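Local atomic coordinates of DUAL specificity protein phosphatase 14 (Homo sapiens, PDB entry 2WGP), a protein that dephosphorylates phosphotyrosine, phosphoserine and phosphothreonine in proteins, inactivating the MAP kinases ERK, JNK and p38 and damping T-cell receptor signalling through TAB1. Residues I26-I29 / L33-G36; K95-S100 / M126-V131; I147-G152 / D182-E187. All coordinates share one frame; numbering follows the deposited sequence.

Contact 1 (I26-I29 / L33-G36); sequences IAQI and LFLG
Ala27 O is approached by two donors of the facing strand: Leu35 N, at 2.9 Å with a nearly straight N-H...O angle of 170°, and the weaker CA-H of Phe34, whose CA lies 3.3 Å from Ala27 O. The return bond, from Ala27 N to Leu35 O, is also 2.9 Å long, and Leu35 O in turn receives a CA-H contact from Ile26. The two N-H bonds define Ala27 and Leu35 as an antiparallel hydrogen-bonded pair, flanked by the non-hydrogen-bonded pairs Ile26-Gly36 and Gln28-Phe34. The axes of the two short strands approach to 4.7 Å, and their directions differ by 155°, close to antiparallel, as expected of a hairpin. A third bond, Ile29 N to Leu33 O at 2.9 Å, closes the hairpin where the first strand bends away at Ile29.

Phe34 turns its ring back across the hairpin: with CG anti to the carbonyl carbon (chi1 -61°), its CE1 comes within 3.4 Å of Gln28 CG. The extended Gln28 chain passes obliquely over that corner of the ring, its amide only modestly inclined to the ring plane, while NE2 is tied to the carbonyl of Thr30. Ile26 adds CD1 against Phe34 CB at 4.2 Å. At the corner, the Ile29 and Leu33 side chains run alongside each other in the same direction, with Ile29 CB 4.1 Å from Leu33 CD2.

Strand 26-28 is one of the two edge strands of the mixed sheet within this chain, and strand 33-36 joins it to the parallel strand 106-109 through the backbones of Phe34 and Gly36. Leu33 and Leu35 pack on helix 116-129, Ile29 on that helix and helix 133-143.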
ATOM      1  N   ILE A  26     -18.547  32.289   5.710  1.00 24.91           N
ATOM      2  CA  ILE A  26     -19.265  32.277   4.431  1.00 25.84           C
ATOM      3  C   ILE A  26     -18.605  33.241   3.427  1.00 25.74           C
ATOM      4  O   ILE A  26     -18.065  34.302   3.798  1.00 26.54           O
ATOM      5  CB  ILE A  26     -20.784  32.608   4.618  1.00 25.91           C
ATOM      6  CG1 ILE A  26     -21.572  32.442   3.291  1.00 25.97           C
ATOM      7  CG2 ILE A  26     -20.935  34.040   5.214  1.00 26.30           C
ATOM      8  CD1 ILE A  26     -23.090  32.252   3.467  1.00 27.12           C
ATOM      9  N   ALA A  27     -18.576  32.830   2.166  1.00 25.04           N
ATOM     10  CA  ALA A  27     -17.997  33.645   1.093  1.00 25.12           C
ATOM     11  C   ALA A  27     -18.847  33.493  -0.139  1.00 24.97           C
ATOM     12  O   ALA A  27     -19.267  32.372  -0.458  1.00 24.25           O
ATOM     13  CB  ALA A  27     -16.564  33.213   0.787  1.00 25.08           C
ATOM     14  N   GLN A  28     -19.064  34.600  -0.848  1.00 24.61           N
ATOM     15  CA  GLN A  28     -19.738  34.556  -2.128  1.00 25.91           C
ATOM     16  C   GLN A  28     -18.755  34.246  -3.253  1.00 25.54           C
ATOM     17  O   GLN A  28     -17.691  34.882  -3.357  1.00 25.07           O
ATOM     18  CB  GLN A  28     -20.429  35.885  -2.417  1.00 26.19           C
ATOM     19  CG  GLN A  28     -21.424  35.770  -3.558  1.00 27.15           C
ATOM     20  CD  GLN A  28     -22.327  36.973  -3.649  1.00 29.01           C
ATOM     21  OE1 GLN A  28     -22.133  37.966  -2.959  1.00 30.21           O
ATOM     22  NE2 GLN A  28     -23.334  36.882  -4.508  1.00 30.93           N
ATOM     23  N   ILE A  29     -19.116  33.270  -4.084  1.00 25.34           N
ATOM     24  CA  ILE A  29     -18.305  32.859  -5.262  1.00 25.73           C
ATOM     25  C   ILE A  29     -18.880  33.424  -6.559  1.00 25.75           C
ATOM     26  O   ILE A  29     -18.148  33.961  -7.387  1.00 26.10           O
ATOM     27  CB  ILE A  29     -18.214  31.294  -5.368  1.00 26.08           C
ATOM     28  CG1 ILE A  29     -17.722  30.677  -4.042  1.00 25.41           C
ATOM     29  CG2 ILE A  29     -17.304  30.852  -6.553  1.00 25.42           C
ATOM     30  CD1 ILE A  29     -16.562  31.406  -3.321  1.00 26.77           C
ATOM     31  N   LEU A  33     -24.048  31.516  -5.778  1.00 25.44           N
ATOM     32  CA  LEU A  33     -23.275  30.448  -5.126  1.00 24.69           C
ATOM     33  C   LEU A  33     -22.450  31.004  -3.994  1.00 24.66           C
ATOM     34  O   LEU A  33     -21.646  31.941  -4.181  1.00 24.06           O
ATOM     35  CB  LEU A  33     -22.366  29.688  -6.121  1.00 24.67           C
ATOM     36  CG  LEU A  33     -21.444  28.585  -5.571  1.00 24.38           C
ATOM     37  CD1 LEU A  33     -22.251  27.416  -5.023  1.00 24.07           C
ATOM     38  CD2 LEU A  33     -20.442  28.089  -6.615  1.00 24.90           C
ATOM     39  N   PHE A  34     -22.644  30.391  -2.824  1.00 24.23           N
ATOM     40  CA  PHE A  34     -21.866  30.708  -1.652  1.00 24.72           C
ATOM     41  C   PHE A  34     -21.234  29.428  -1.115  1.00 24.72           C
ATOM     42  O   PHE A  34     -21.789  28.324  -1.261  1.00 24.89           O
ATOM     43  CB  PHE A  34     -22.746  31.332  -0.579  1.00 24.18           C
ATOM     44  CG  PHE A  34     -23.403  32.615  -1.012  1.00 24.95           C
ATOM     45  CD1 PHE A  34     -22.879  33.852  -0.605  1.00 25.83           C
ATOM     46  CD2 PHE A  34     -24.540  32.597  -1.818  1.00 25.54           C
ATOM     47  CE1 PHE A  34     -23.488  35.047  -1.002  1.00 24.96           C
ATOM     48  CE2 PHE A  34     -25.132  33.791  -2.230  1.00 25.95           C
ATOM     49  CZ  PHE A  34     -24.597  35.008  -1.820  1.00 23.89           C
ATOM     50  N   LEU A  35     -20.087  29.593  -0.466  1.00 25.44           N
ATOM     51  CA  LEU A  35     -19.356  28.505   0.172  1.00 26.37           C
ATOM     52  C   LEU A  35     -19.223  28.820   1.664  1.00 26.59           C
ATOM     53  O   LEU A  35     -18.971  29.977   2.051  1.00 25.37           O
ATOM     54  CB  LEU A  35     -17.970  28.419  -0.462  1.00 29.03           C
ATOM     55  CG  LEU A  35     -16.864  27.517   0.053  1.00 28.53           C
ATOM     56  CD1 LEU A  35     -15.661  27.597  -0.851  1.00 30.69           C
ATOM     57  CD2 LEU A  35     -16.475  27.834   1.496  1.00 34.98           C
ATOM     58  N   GLY A  36     -19.367  27.804   2.510  1.00 26.65           N
ATOM     59  CA  GLY A  36     -19.269  28.033   3.935  1.00 27.68           C
ATOM     60  C   GLY A  36     -18.893  26.859   4.821  1.00 27.48           C
ATOM     61  O   GLY A  36     -18.840  25.703   4.390  1.00 26.62           O
TER

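Contact 2 (K95-S100 / M126-V131); sequences KIHSVS and MKFHNV
His97, within helix 89-101, and Phe128, in the last turn of helix 116-129, bring the two backbones closest, yet their CA atoms are still 7.5 Å apart, so these two segments meet through side chains. One aromatic pair carries the contact. The imidazole and the phenyl ring form an offset stack, with centroids 4.1 Å apart and planes only 8° from parallel. The offset can be read from the atoms: Phe128 CE1 sits over the centre of the imidazole, 3.4 Å from His97 CG, whereas His97 CB, rather than the imidazole, lies over the middle of the phenyl ring, 3.6 Å from its centroid. That CB placement, 12° off the ring normal, is a CH-pi contact that extends the stack toward the His97 backbone. Phe128 is brought there with CG anti to its carbonyl carbon (chi1 -75°), which carries the ring out to helix 89-101.

The other face of the phenyl ring is partly covered by its neighbour Lys127, whose CG lies 3.9 Å above the ring plane toward the rim. A serine in place of Phe128 would probably leave the imidazole without its stacking partner, open a gap between the helices and set the His97 ring free to turn.

The same two helices are also joined by salt bridges from Lys127 to Asp90 and Asp94. Ile96 and Val99 pack helix 89-101 on strand 106-109, whereas Met126 fastens helix 116-129 to helices 133-143 and 151-165; the aromatic pair, itself partly exposed, thus links the two helices at the surface.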
ATOM      1  N   LYS A  95     -27.147  21.066  -9.984  1.00 25.78           N
ATOM      2  CA  LYS A  95     -28.092  21.612  -8.996  1.00 26.68           C
ATOM      3  C   LYS A  95     -27.892  23.121  -8.767  1.00 25.78           C
ATOM      4  O   LYS A  95     -28.857  23.899  -8.810  1.00 23.78           O
ATOM      5  CB  LYS A  95     -28.012  20.842  -7.674  1.00 26.42           C
ATOM      6  CG  LYS A  95     -29.002  21.334  -6.607  1.00 28.34           C
ATOM      7  CD  LYS A  95     -30.437  21.272  -7.084  1.00 28.93           C
ATOM      8  CE  LYS A  95     -31.441  21.561  -5.980  1.00 29.27           C
ATOM      9  NZ  LYS A  95     -32.867  21.439  -6.527  1.00 28.92           N
ATOM     10  N   ILE A  96     -26.631  23.526  -8.597  1.00 25.93           N
ATOM     11  CA  ILE A  96     -26.286  24.943  -8.461  1.00 25.62           C
ATOM     12  C   ILE A  96     -26.807  25.698  -9.680  1.00 25.20           C
ATOM     13  O   ILE A  96     -27.393  26.762  -9.526  1.00 25.09           O
ATOM     14  CB  ILE A  96     -24.753  25.206  -8.268  1.00 25.11           C
ATOM     15  CG1 ILE A  96     -24.252  24.557  -6.965  1.00 26.02           C
ATOM     16  CG2 ILE A  96     -24.472  26.725  -8.225  1.00 25.63           C
ATOM     17  CD1 ILE A  96     -22.684  24.295  -6.884  1.00 25.95           C
ATOM     18  N   HIS A  97     -26.602  25.134 -10.868  1.00 24.88           N
ATOM     19  CA  HIS A  97     -27.051  25.754 -12.121  1.00 25.58           C
ATOM     20  C   HIS A  97     -28.581  25.827 -12.191  1.00 25.31           C
ATOM     21  O   HIS A  97     -29.141  26.856 -12.564  1.00 24.95           O
ATOM     22  CB  HIS A  97     -26.475  24.977 -13.319  1.00 25.46           C
ATOM     23  CG  HIS A  97     -26.873  25.522 -14.659  1.00 25.79           C
ATOM     24  ND1 HIS A  97     -26.411  26.729 -15.131  1.00 26.30           N
ATOM     25  CD2 HIS A  97     -27.681  25.025 -15.624  1.00 28.35           C
ATOM     26  CE1 HIS A  97     -26.915  26.954 -16.332  1.00 27.97           C
ATOM     27  NE2 HIS A  97     -27.687  25.933 -16.656  1.00 27.77           N
ATOM     28  N   SER A  98     -29.244  24.719 -11.851  1.00 25.48           N
ATOM     29  CA  SER A  98     -30.727  24.637 -11.831  1.00 25.73           C
ATOM     30  C   SER A  98     -31.324  25.708 -10.912  1.00 25.37           C
ATOM     31  O   SER A  98     -32.273  26.395 -11.279  1.00 24.30           O
ATOM     32  CB  SER A  98     -31.175  23.260 -11.331  1.00 26.12           C
ATOM     33  OG  SER A  98     -32.583  23.255 -11.191  1.00 30.02           O
ATOM     34  N   VAL A  99     -30.778  25.817  -9.699  1.00 24.85           N
ATOM     35  CA  VAL A  99     -31.233  26.807  -8.708  1.00 25.57           C
ATOM     36  C   VAL A  99     -31.041  28.238  -9.209  1.00 25.82           C
ATOM     37  O   VAL A  99     -31.946  29.079  -9.125  1.00 26.18           O
ATOM     38  CB  VAL A  99     -30.488  26.605  -7.353  1.00 25.42           C
ATOM     39  CG1 VAL A  99     -30.711  27.796  -6.418  1.00 26.36           C
ATOM     40  CG2 VAL A  99     -30.978  25.328  -6.714  1.00 25.50           C
ATOM     41  N   SER A 100     -29.860  28.507  -9.748  1.00 26.37           N
ATOM     42  CA  SER A 100     -29.559  29.797 -10.347  1.00 26.98           C
ATOM     43  C   SER A 100     -30.518  30.161 -11.493  1.00 27.77           C
ATOM     44  O   SER A 100     -31.048  31.289 -11.568  1.00 26.59           O
ATOM     45  CB  SER A 100     -28.120  29.758 -10.849  1.00 27.15           C
ATOM     46  OG  SER A 100     -27.834  30.868 -11.634  1.00 26.27           O
ATOM     47  N   MET A 126     -15.689  25.325 -13.278  1.00 23.93           N
ATOM     48  CA  MET A 126     -15.178  24.758 -14.509  1.00 24.07           C
ATOM     49  C   MET A 126     -16.296  24.380 -15.481  1.00 24.63           C
ATOM     50  O   MET A 126     -16.219  24.710 -16.679  1.00 24.17           O
ATOM     51  CB  MET A 126     -14.315  23.532 -14.248  1.00 24.71           C
ATOM     52  CG  MET A 126     -12.942  23.842 -13.625  1.00 24.02           C
ATOM     53  SD  MET A 126     -11.823  22.464 -13.730  1.00 25.41           S
ATOM     54  CE  MET A 126     -12.514  21.353 -12.473  1.00 22.81           C
ATOM     55  N   LYS A 127     -17.327  23.709 -14.970  1.00 24.08           N
ATOM     56  CA  LYS A 127     -18.396  23.210 -15.820  1.00 25.03           C
ATOM     57  C   LYS A 127     -19.294  24.311 -16.365  1.00 25.62           C
ATOM     58  O   LYS A 127     -19.653  24.279 -17.541  1.00 24.87           O
ATOM     59  CB  LYS A 127     -19.248  22.165 -15.104  1.00 25.14           C
ATOM     60  CG  LYS A 127     -20.274  21.481 -16.054  1.00 25.90           C
ATOM     61  CD  LYS A 127     -21.104  20.427 -15.363  1.00 27.51           C
ATOM     62  CE  LYS A 127     -22.071  19.787 -16.372  1.00 27.62           C
ATOM     63  NZ  LYS A 127     -22.649  18.540 -15.841  1.00 28.07           N
ATOM     64  N   PHE A 128     -19.660  25.278 -15.529  1.00 25.64           N
ATOM     65  CA  PHE A 128     -20.654  26.274 -15.940  1.00 25.91           C
ATOM     66  C   PHE A 128     -20.130  27.694 -16.163  1.00 26.51           C
ATOM     67  O   PHE A 128     -20.863  28.524 -16.690  1.00 26.32           O
ATOM     68  CB  PHE A 128     -21.826  26.276 -14.950  1.00 25.71           C
ATOM     69  CG  PHE A 128     -22.725  25.097 -15.108  1.00 25.25           C
ATOM     70  CD1 PHE A 128     -23.604  25.019 -16.198  1.00 25.65           C
ATOM     71  CD2 PHE A 128     -22.692  24.052 -14.190  1.00 25.89           C
ATOM     72  CE1 PHE A 128     -24.424  23.934 -16.360  1.00 25.59           C
ATOM     73  CE2 PHE A 128     -23.512  22.979 -14.338  1.00 26.16           C
ATOM     74  CZ  PHE A 128     -24.386  22.911 -15.429  1.00 26.09           C
ATOM     75  N   HIS A 129     -18.872  27.967 -15.798  1.00 26.84           N
ATOM     76  CA  HIS A 129     -18.258  29.263 -16.065  1.00 27.64           C
ATOM     77  C   HIS A 129     -17.060  29.208 -17.031  1.00 28.45           C
ATOM     78  O   HIS A 129     -16.371  30.195 -17.211  1.00 29.84           O
ATOM     79  CB  HIS A 129     -17.932  29.959 -14.742  1.00 26.95           C
ATOM     80  CG  HIS A 129     -19.152  30.429 -14.033  1.00 27.45           C
ATOM     81  ND1 HIS A 129     -19.617  31.721 -14.144  1.00 28.02           N
ATOM     82  CD2 HIS A 129     -20.066  29.763 -13.290  1.00 28.13           C
ATOM     83  CE1 HIS A 129     -20.743  31.842 -13.463  1.00 28.79           C
ATOM     84  NE2 HIS A 129     -21.039  30.668 -12.938  1.00 27.54           N
ATOM     85  N   ASN A 130     -16.814  28.045 -17.627  1.00 29.32           N
ATOM     86  CA  ASN A 130     -15.814  27.879 -18.683  1.00 30.36           C
ATOM     87  C   ASN A 130     -14.416  28.372 -18.296  1.00 29.76           C
ATOM     88  O   ASN A 130     -13.726  29.038 -19.050  1.00 30.70           O
ATOM     89  CB  ASN A 130     -16.298  28.553 -19.975  1.00 31.60           C
ATOM     90  CG  ASN A 130     -15.633  27.978 -21.218  1.00 34.61           C
ATOM     91  OD1 ASN A 130     -15.387  26.773 -21.292  1.00 40.31           O
ATOM     92  ND2 ASN A 130     -15.355  28.837 -22.204  1.00 38.70           N
ATOM     93  N   VAL A 131     -14.009  28.031 -17.092  1.00 27.89           N
ATOM     94  CA  VAL A 131     -12.746  28.480 -16.558  1.00 27.43           C
ATOM     95  C   VAL A 131     -11.943  27.194 -16.271  1.00 26.17           C
ATOM     96  O   VAL A 131     -12.520  26.191 -15.873  1.00 25.10           O
ATOM     97  CB  VAL A 131     -13.082  29.420 -15.352  1.00 27.84           C
ATOM     98  CG1 VAL A 131     -13.292  28.683 -14.063  1.00 25.70           C
ATOM     99  CG2 VAL A 131     -12.145  30.590 -15.261  1.00 31.12           C
TER

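Contact 3 (I147-G152 / D182-E187); sequences IRPNVG and DVYEKE
Tyr184 reaches from helix 182-188 to the loop before helix 151-165, and its OH donates a short 2.6 Å hydrogen bond to Pro149 O, in the carbonyl plane on a lone pair. The same hydroxyl is bonded by Trp154 NE1, so two partners fix the end of the ring. Tight packing continues along one ring face. Arg148 bends at chi2 (90°) and runs antiparallel to the tyrosine, laying its guanidinium flat on the ring: the planes are 3° apart, and Arg148 CZ is 3.5 Å from the ring centroid. Within this cation-pi stack, Arg148 NE lies 3.4 Å from Tyr184 CE2. Tyr88 and Leu87 of a second subunit also pack on Arg148 and Tyr184, respectively.

The rim at the partly exposed Glu187 is looser. Arg148 NH1 forms a salt bridge with Glu187 OE2 at 3.2 Å, but the guanidinium and carboxylate planes are tilted by 51°; Glu187 OE1 is hydrogen-bonded to Tyr137 OH. A water accepts from Arg148 NH2 at 3.0 Å and donates to Tyr184 O at 2.7 Å, bridging the arginine to the helix backbone.

Arg148 is also backbone-bonded to Val114, and the backbone N of Asn150, the N-cap of helix 151-165, is hydrogen-bonded to Ser115 OG; both partners lie in the phosphate-binding P-loop that starts at Cys110, which forms the phosphocysteine intermediate, the Cys-x5-Arg signature motif of protein-tyrosine phosphatases.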
ATOM      1  N   ILE A 147      -9.096  28.088   1.707  1.00 23.61           N
ATOM      2  CA  ILE A 147      -9.389  26.822   1.011  1.00 23.82           C
ATOM      3  C   ILE A 147      -8.131  26.006   0.744  1.00 23.88           C
ATOM      4  O   ILE A 147      -7.026  26.548   0.509  1.00 24.50           O
ATOM      5  CB  ILE A 147     -10.273  26.950  -0.277  1.00 23.23           C
ATOM      6  CG1 ILE A 147      -9.552  27.622  -1.470  1.00 24.79           C
ATOM      7  CG2 ILE A 147     -11.612  27.615   0.075  1.00 22.64           C
ATOM      8  CD1 ILE A 147      -9.960  27.014  -2.831  1.00 25.02           C
ATOM      9  N   ARG A 148      -8.311  24.702   0.825  1.00 23.55           N
ATOM     10  CA  ARG A 148      -7.221  23.728   0.725  1.00 23.88           C
ATOM     11  C   ARG A 148      -7.796  22.317   0.501  1.00 23.33           C
ATOM     12  O   ARG A 148      -7.798  21.485   1.392  1.00 23.63           O
ATOM     13  CB  ARG A 148      -6.377  23.773   2.003  1.00 23.92           C
ATOM     14  CG  ARG A 148      -5.062  23.063   1.900  1.00 23.62           C
ATOM     15  CD  ARG A 148      -3.973  23.954   1.436  1.00 23.48           C
ATOM     16  NE  ARG A 148      -2.684  23.291   1.459  1.00 22.84           N
ATOM     17  CZ  ARG A 148      -1.541  23.832   1.045  1.00 22.96           C
ATOM     18  NH1 ARG A 148      -1.532  25.037   0.516  1.00 23.16           N
ATOM     19  NH2 ARG A 148      -0.400  23.146   1.169  1.00 23.67           N
ATOM     20  N   PRO A 149      -8.297  22.049  -0.713  1.00 24.21           N
ATOM     21  CA  PRO A 149      -8.780  20.707  -1.019  1.00 23.71           C
ATOM     22  C   PRO A 149      -7.708  19.675  -0.738  1.00 23.54           C
ATOM     23  O   PRO A 149      -6.502  19.944  -0.891  1.00 23.64           O
ATOM     24  CB  PRO A 149      -9.070  20.780  -2.511  1.00 24.01           C
ATOM     25  CG  PRO A 149      -9.443  22.222  -2.735  1.00 23.93           C
ATOM     26  CD  PRO A 149      -8.482  22.967  -1.851  1.00 23.91           C
ATOM     27  N   ASN A 150      -8.112  18.515  -0.253  1.00 23.07           N
ATOM     28  CA  ASN A 150      -7.119  17.518   0.082  1.00 22.49           C
ATOM     29  C   ASN A 150      -6.487  16.966  -1.207  1.00 22.55           C
ATOM     30  O   ASN A 150      -6.980  17.248  -2.281  1.00 22.62           O
ATOM     31  CB  ASN A 150      -7.691  16.456   1.026  1.00 22.92           C
ATOM     32  CG  ASN A 150      -8.602  15.472   0.346  1.00 21.25           C
ATOM     33  OD1 ASN A 150      -8.247  14.866  -0.662  1.00 23.37           O
ATOM     34  ND2 ASN A 150      -9.764  15.250   0.941  1.00 24.90           N
ATOM     35  N   VAL A 151      -5.373  16.237  -1.127  1.00 23.47           N
ATOM     36  CA  VAL A 151      -4.670  15.853  -2.377  1.00 23.48           C
ATOM     37  C   VAL A 151      -5.448  14.888  -3.277  1.00 23.51           C
ATOM     38  O   VAL A 151      -5.291  14.942  -4.508  1.00 23.49           O
ATOM     39  CB  VAL A 151      -3.242  15.336  -2.125  1.00 24.03           C
ATOM     40  CG1 VAL A 151      -2.381  16.502  -1.559  1.00 24.68           C
ATOM     41  CG2 VAL A 151      -3.261  14.088  -1.217  1.00 25.50           C
ATOM     42  N   GLY A 152      -6.283  14.027  -2.678  1.00 22.20           N
ATOM     43  CA  GLY A 152      -7.147  13.126  -3.455  1.00 22.27           C
ATOM     44  C   GLY A 152      -8.214  13.879  -4.232  1.00 22.39           C
ATOM     45  O   GLY A 152      -8.486  13.596  -5.426  1.00 22.74           O
ATOM     46  N   ASP A 182       0.754  21.176  -7.995  1.00 23.49           N
ATOM     47  CA  ASP A 182       1.828  22.170  -8.160  1.00 23.79           C
ATOM     48  C   ASP A 182       1.558  23.529  -7.501  1.00 23.94           C
ATOM     49  O   ASP A 182       2.501  24.170  -7.034  1.00 22.81           O
ATOM     50  CB  ASP A 182       2.297  22.321  -9.623  1.00 24.65           C
ATOM     51  CG  ASP A 182       1.171  22.556 -10.630  1.00 26.67           C
ATOM     52  OD1 ASP A 182       0.095  23.083 -10.299  1.00 29.21           O
ATOM     53  OD2 ASP A 182       1.407  22.246 -11.816  1.00 32.62           O
ATOM     54  N   VAL A 183       0.290  23.954  -7.444  1.00 23.76           N
ATOM     55  CA  VAL A 183      -0.061  25.219  -6.789  1.00 23.80           C
ATOM     56  C   VAL A 183       0.364  25.276  -5.312  1.00 23.13           C
ATOM     57  O   VAL A 183       0.789  26.328  -4.835  1.00 22.54           O
ATOM     58  CB  VAL A 183      -1.567  25.595  -6.935  1.00 24.13           C
ATOM     59  CG1 VAL A 183      -1.890  26.002  -8.414  1.00 24.28           C
ATOM     60  CG2 VAL A 183      -2.482  24.477  -6.463  1.00 23.15           C
ATOM     61  N   TYR A 184       0.297  24.154  -4.615  1.00 22.93           N
ATOM     62  CA  TYR A 184       0.715  24.095  -3.208  1.00 23.89           C
ATOM     63  C   TYR A 184       2.233  24.212  -3.092  1.00 24.88           C
ATOM     64  O   TYR A 184       2.745  24.841  -2.172  1.00 25.16           O
ATOM     65  CB  TYR A 184       0.272  22.799  -2.543  1.00 23.33           C
ATOM     66  CG  TYR A 184      -1.220  22.670  -2.254  1.00 22.47           C
ATOM     67  CD1 TYR A 184      -2.137  23.667  -2.616  1.00 21.75           C
ATOM     68  CD2 TYR A 184      -1.712  21.523  -1.626  1.00 23.67           C
ATOM     69  CE1 TYR A 184      -3.484  23.518  -2.366  1.00 22.16           C
ATOM     70  CE2 TYR A 184      -3.036  21.359  -1.374  1.00 21.72           C
ATOM     71  CZ  TYR A 184      -3.939  22.359  -1.748  1.00 21.31           C
ATOM     72  OH  TYR A 184      -5.286  22.217  -1.482  1.00 22.22           O
ATOM     73  N   GLU A 185       2.951  23.585  -4.018  1.00 26.46           N
ATOM     74  CA  GLU A 185       4.416  23.683  -4.016  1.00 26.98           C
ATOM     75  C   GLU A 185       4.812  25.141  -4.290  1.00 27.35           C
ATOM     76  O   GLU A 185       5.682  25.691  -3.614  1.00 28.48           O
ATOM     77  CB  GLU A 185       4.996  22.732  -5.061  1.00 27.18           C
ATOM     78  CG  GLU A 185       6.441  22.364  -4.845  1.00 31.24           C
ATOM     79  CD  GLU A 185       7.396  23.371  -5.441  1.00 35.43           C
ATOM     80  OE1 GLU A 185       6.951  24.120  -6.338  1.00 38.64           O
ATOM     81  OE2 GLU A 185       8.592  23.394  -5.042  1.00 37.04           O
ATOM     82  N   LYS A 186       4.177  25.750  -5.290  1.00 27.52           N
ATOM     83  CA  LYS A 186       4.443  27.148  -5.642  1.00 28.32           C
ATOM     84  C   LYS A 186       4.188  28.104  -4.464  1.00 28.74           C
ATOM     85  O   LYS A 186       5.019  28.965  -4.187  1.00 28.90           O
ATOM     86  CB  LYS A 186       3.665  27.545  -6.900  1.00 28.34           C
ATOM     87  CG  LYS A 186       4.158  26.801  -8.150  1.00 28.68           C
ATOM     88  CD  LYS A 186       3.281  27.010  -9.370  1.00 29.28           C
ATOM     89  CE  LYS A 186       3.931  26.417 -10.601  1.00 29.26           C
ATOM     90  NZ  LYS A 186       3.272  26.879 -11.849  1.00 30.31           N
ATOM     91  N   GLU A 187       3.066  27.928  -3.781  1.00 29.21           N
ATOM     92  CA  GLU A 187       2.719  28.697  -2.583  1.00 29.78           C
ATOM     93  C   GLU A 187       3.771  28.583  -1.446  1.00 30.13           C
ATOM     94  O   GLU A 187       4.004  29.564  -0.736  1.00 30.48           O
ATOM     95  CB  GLU A 187       1.332  28.266  -2.044  1.00 28.69           C
ATOM     96  CG  GLU A 187       0.141  28.748  -2.921  1.00 28.91           C
ATOM     97  CD  GLU A 187      -1.186  28.067  -2.579  1.00 27.83           C
ATOM     98  OE1 GLU A 187      -2.103  28.070  -3.435  1.00 27.13           O
ATOM     99  OE2 GLU A 187      -1.295  27.539  -1.448  1.00 24.87           O
TER
HETATM  100  O   HOH W   1       1.450  25.293   0.199  1.00 22.97           O

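Contacts 1 and 3 are largely buried, whereas contact 2 lies at the surface. Their chemistry follows their place: backbone bonds with apolar side chains join the hairpin of contact 1, a single aromatic stack spans two helices in contact 2, and a cation-pi stack, with a hydroxyl bond, a salt bridge and a water bridge, joins the C-terminal helix to the loop in contact 3. Contact 1 touches both others, through Leu33 CD1 and Ile96 CD1 at 3.7 Å and through Leu35 CD1 and Ile147 CG2 at 4.2 Å. Contacts 2 and 3, with centres about 23 Å apart, do not meet. Helix 116-129 supplies half of contact 2 and packs against residues of contacts 1 and 3.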